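Long-range contact in endoglucanase (PDB 2EO7), which hydrolyses beta-1,4-glucan chains such as cellulose and xyloglucan, the chain described being its family 44 glycoside hydrolase part: residues 106-111 against 180-185. Residues are numbered along the deposited sequence; the frame is centred on the assembly and turned at random.
Sequences LITLQA and GYSIDN. With BGC (beta-D-glucopyranose), chain B.
Adjacent parallel strands of the TIM barrel, 104-109 and 180-183, pair here and run out at their C-terminal ends into the sugar-binding cleft, with Ile107 and Leu109 each gripping the backbone around Ser182. Ile107 N donates to Gly180 O, Ser182 N to Ile107 O (2.9 Å), and Leu109 N to Ser182 O, lying in that carbonyl's plane. Toward the barrel interior, CD1 of Leu106 lies over the peptide between Gly180 and Tyr181, 3.5 Å from Gly180 C. Leu109 and Tyr181 sit on the other face of the sheet, beneath helices 158-169 and 204-221. With its CG turned beside the backbone N (chi1 -66°), Leu109 brings CD1 within 3.7 Å of Tyr181 CB, the two side chains crossing obliquely. Past the strands the backbone pairing ends in a weak bond from Asp184 N to Leu109 O, and the carboxylate continues it: OD2 of Asp184 accepts Ala111 N through the anti lone pair at 2.8 Å in a nearly straight bond (171°), and also takes Ala112 N, while OD1 receives Asn185 N and is hydrogen-bonded to Thr49 and Trp190; this many partners should hold the carboxylate firmly. Thr108 OG1 is hydrogen-bonded to Phe43 O; a water close by donates to Asp184 O, which also accepts Ser182 OG. Thr108 CG2 packs 3.5 Å from Asp184 O. The neighbouring Asn185 carries the contact to the ligand: Arg42 meets its OD1, and Asn185 ND2 donates to O2 of a bound beta-D-glucopyranose at 2.9 Å, with an N-H...O angle of 153°.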
ATOM      1  N   LEU A 106       2.055  -9.044   5.016  1.00 11.59           N
ATOM      2  CA  LEU A 106       3.349  -8.640   4.475  1.00 11.50           C
ATOM      3  C   LEU A 106       4.242  -8.281   5.650  1.00  9.75           C
ATOM      4  O   LEU A 106       3.924  -7.365   6.418  1.00 11.38           O
ATOM      5  CB  LEU A 106       3.168  -7.419   3.579  1.00 12.03           C
ATOM      6  CG  LEU A 106       4.428  -6.746   3.038  1.00 10.18           C
ATOM      7  CD1 LEU A 106       5.257  -7.752   2.244  1.00  9.40           C
ATOM      8  CD2 LEU A 106       4.018  -5.580   2.139  1.00 10.48           C
ATOM      9  N   ILE A 107       5.364  -8.991   5.776  1.00 10.13           N
ATOM     10  CA  ILE A 107       6.292  -8.776   6.882  1.00 10.32           C
ATOM     11  C   ILE A 107       7.629  -8.191   6.436  1.00  9.33           C
ATOM     12  O   ILE A 107       8.324  -8.756   5.594  1.00 10.47           O
ATOM     13  CB  ILE A 107       6.581 -10.100   7.621  1.00 10.20           C
ATOM     14  CG1 ILE A 107       5.279 -10.673   8.204  1.00 11.27           C
ATOM     15  CG2 ILE A 107       7.626  -9.879   8.716  1.00 12.83           C
ATOM     16  CD1 ILE A 107       4.555  -9.747   9.184  1.00 10.40           C
ATOM     17  N   THR A 108       7.999  -7.070   7.033  1.00  9.83           N
ATOM     18  CA  THR A 108       9.262  -6.445   6.676  1.00  9.05           C
ATOM     19  C   THR A 108      10.432  -7.163   7.338  1.00 10.24           C
ATOM     20  O   THR A 108      10.412  -7.426   8.542  1.00 11.57           O
ATOM     21  CB  THR A 108       9.273  -4.955   7.081  1.00 10.47           C
ATOM     22  OG1 THR A 108       8.311  -4.245   6.287  1.00 10.74           O
ATOM     23  CG2 THR A 108      10.643  -4.339   6.860  1.00  9.09           C
ATOM     24  N   LEU A 109      11.431  -7.497   6.526  1.00 10.27           N
ATOM     25  CA  LEU A 109      12.656  -8.129   7.007  1.00 10.41           C
ATOM     26  C   LEU A 109      13.711  -7.029   7.082  1.00 11.38           C
ATOM     27  O   LEU A 109      13.572  -5.967   6.447  1.00 12.26           O
ATOM     28  CB  LEU A 109      13.093  -9.242   6.068  1.00 10.57           C
ATOM     29  CG  LEU A 109      12.088 -10.403   6.077  1.00 11.78           C
ATOM     30  CD1 LEU A 109      12.577 -11.464   5.102  1.00 10.91           C
ATOM     31  CD2 LEU A 109      11.954 -10.990   7.493  1.00 10.45           C
ATOM     32  N   GLN A 110      14.774  -7.294   7.830  1.00 10.19           N
ATOM     33  CA  GLN A 110      15.793  -6.289   8.083  1.00 10.95           C
ATOM     34  C   GLN A 110      17.016  -6.337   7.180  1.00 12.15           C
ATOM     35  O   GLN A 110      17.678  -7.367   7.065  1.00 12.31           O
ATOM     36  CB  GLN A 110      16.192  -6.391   9.559  1.00 11.16           C
ATOM     37  CG  GLN A 110      15.019  -6.122  10.535  1.00 10.06           C
ATOM     38  CD  GLN A 110      13.833  -7.083  10.361  1.00 11.40           C
ATOM     39  OE1 GLN A 110      13.991  -8.306  10.402  1.00 11.68           O
ATOM     40  NE2 GLN A 110      12.640  -6.521  10.176  1.00  9.65           N
ATOM     41  N   ALA A 111      17.320  -5.208   6.545  1.00 10.45           N
ATOM     42  CA  ALA A 111      18.455  -5.160   5.638  1.00 11.46           C
ATOM     43  C   ALA A 111      19.406  -3.979   5.822  1.00 10.94           C
ATOM     44  O   ALA A 111      20.522  -4.010   5.299  1.00 11.63           O
ATOM     45  CB  ALA A 111      17.951  -5.204   4.191  1.00  9.91           C
ATOM     46  N   GLY A 180       4.061 -12.533   1.977  1.00 11.76           N
ATOM     47  CA  GLY A 180       5.099 -11.661   1.446  1.00  9.86           C
ATOM     48  C   GLY A 180       6.065 -11.101   2.474  1.00  8.76           C
ATOM     49  O   GLY A 180       5.745 -10.999   3.655  1.00  9.47           O
ATOM     50  N   TYR A 181       7.262 -10.754   2.006  1.00  9.05           N
ATOM     51  CA  TYR A 181       8.296 -10.169   2.852  1.00  8.98           C
ATOM     52  C   TYR A 181       8.841  -8.971   2.128  1.00  9.35           C
ATOM     53  O   TYR A 181       8.986  -8.994   0.907  1.00  9.62           O
ATOM     54  CB  TYR A 181       9.437 -11.151   3.104  1.00  9.08           C
ATOM     55  CG  TYR A 181       8.990 -12.338   3.906  1.00  7.42           C
ATOM     56  CD1 TYR A 181       8.838 -12.246   5.288  1.00 10.08           C
ATOM     57  CD2 TYR A 181       8.663 -13.528   3.276  1.00 10.63           C
ATOM     58  CE1 TYR A 181       8.362 -13.326   6.024  1.00 11.77           C
ATOM     59  CE2 TYR A 181       8.183 -14.627   4.005  1.00 11.38           C
ATOM     60  CZ  TYR A 181       8.039 -14.509   5.374  1.00 12.66           C
ATOM     61  OH  TYR A 181       7.576 -15.586   6.099  1.00 12.54           O
ATOM     62  N   SER A 182       9.112  -7.914   2.885  1.00 10.40           N
ATOM     63  CA  SER A 182       9.643  -6.689   2.302  1.00 10.03           C
ATOM     64  C   SER A 182      11.116  -6.542   2.619  1.00 10.51           C
ATOM     65  O   SER A 182      11.559  -6.887   3.721  1.00 10.09           O
ATOM     66  CB  SER A 182       8.898  -5.470   2.866  1.00 11.55           C
ATOM     67  OG  SER A 182       9.454  -4.261   2.359  1.00 16.64           O
ATOM     68  N   ILE A 183      11.878  -6.043   1.651  0.50 10.80           N
ATOM     69  CA  ILE A 183      13.304  -5.812   1.842  0.50 11.35           C
ATOM     70  C   ILE A 183      13.423  -4.493   2.615  0.50 11.65           C
ATOM     71  O   ILE A 183      13.617  -3.426   2.026  0.50 11.59           O
ATOM     72  CB  ILE A 183      14.052  -5.659   0.488  0.50 12.28           C
ATOM     73  CG1 ILE A 183      13.808  -6.883  -0.403  0.50 12.73           C
ATOM     74  CG2 ILE A 183      15.555  -5.468   0.736  0.50 13.49           C
ATOM     75  CD1 ILE A 183      14.328  -8.190   0.161  0.50 13.04           C
ATOM     76  N   ASP A 184      13.274  -4.575   3.933  1.00 10.92           N
ATOM     77  CA  ASP A 184      13.369  -3.409   4.803  1.00 11.37           C
ATOM     78  C   ASP A 184      12.354  -2.297   4.460  1.00 12.19           C
ATOM     79  O   ASP A 184      11.264  -2.573   3.930  1.00 10.94           O
ATOM     80  CB  ASP A 184      14.824  -2.886   4.806  1.00 11.53           C
ATOM     81  CG  ASP A 184      15.208  -2.181   6.111  1.00 14.19           C
ATOM     82  OD1 ASP A 184      14.723  -1.047   6.347  1.00 12.48           O
ATOM     83  OD2 ASP A 184      15.999  -2.755   6.905  1.00 12.49           O
ATOM     84  N   ASN A 185      12.713  -1.054   4.769  1.00  9.41           N
ATOM     85  CA  ASN A 185      11.809   0.092   4.599  1.00  9.05           C
ATOM     86  C   ASN A 185      12.573   1.367   4.227  1.00  8.66           C
ATOM     87  O   ASN A 185      13.531   1.724   4.903  1.00 10.35           O
ATOM     88  CB  ASN A 185      11.097   0.351   5.942  1.00  9.78           C
ATOM     89  CG  ASN A 185      10.088   1.499   5.882  1.00 10.91           C
ATOM     90  OD1 ASN A 185       9.040   1.367   5.271  1.00 11.84           O
ATOM     91  ND2 ASN A 185      10.405   2.626   6.529  1.00  9.64           N
TER
HETATM   92  C2  BGC B   1       7.097   5.281   6.844  0.90 30.66           C
HETATM   93  C3  BGC B   1       6.645   5.536   8.288  0.90 29.61           C
HETATM   94  C4  BGC B   1       6.438   7.032   8.551  0.90 31.32           C
HETATM   95  C5  BGC B   1       5.509   7.363   7.396  0.90 32.30           C
HETATM   96  C6  BGC B   1       4.892   8.744   7.651  0.90 34.65           C
HETATM   97  C1  BGC B   1       7.449   6.577   6.108  0.90 31.91           C
HETATM   98  O1  BGC B   1       8.576   7.392   6.454  0.90 32.70           O
HETATM   99  O2  BGC B   1       8.011   4.204   6.621  0.90 24.85           O
HETATM  100  O3  BGC B   1       7.402   4.856   9.292  0.90 24.31           O
HETATM  101  O4  BGC B   1       5.741   7.234   9.806  0.90 30.16           O
HETATM  102  O5  BGC B   1       6.228   7.344   6.134  0.90 32.94           O
HETATM  103  O6  BGC B   1       3.618   8.860   7.008  0.90 34.96           O
HETATM  104  O   HOH W   1       8.658  -2.017   5.285  1.00 27.58           O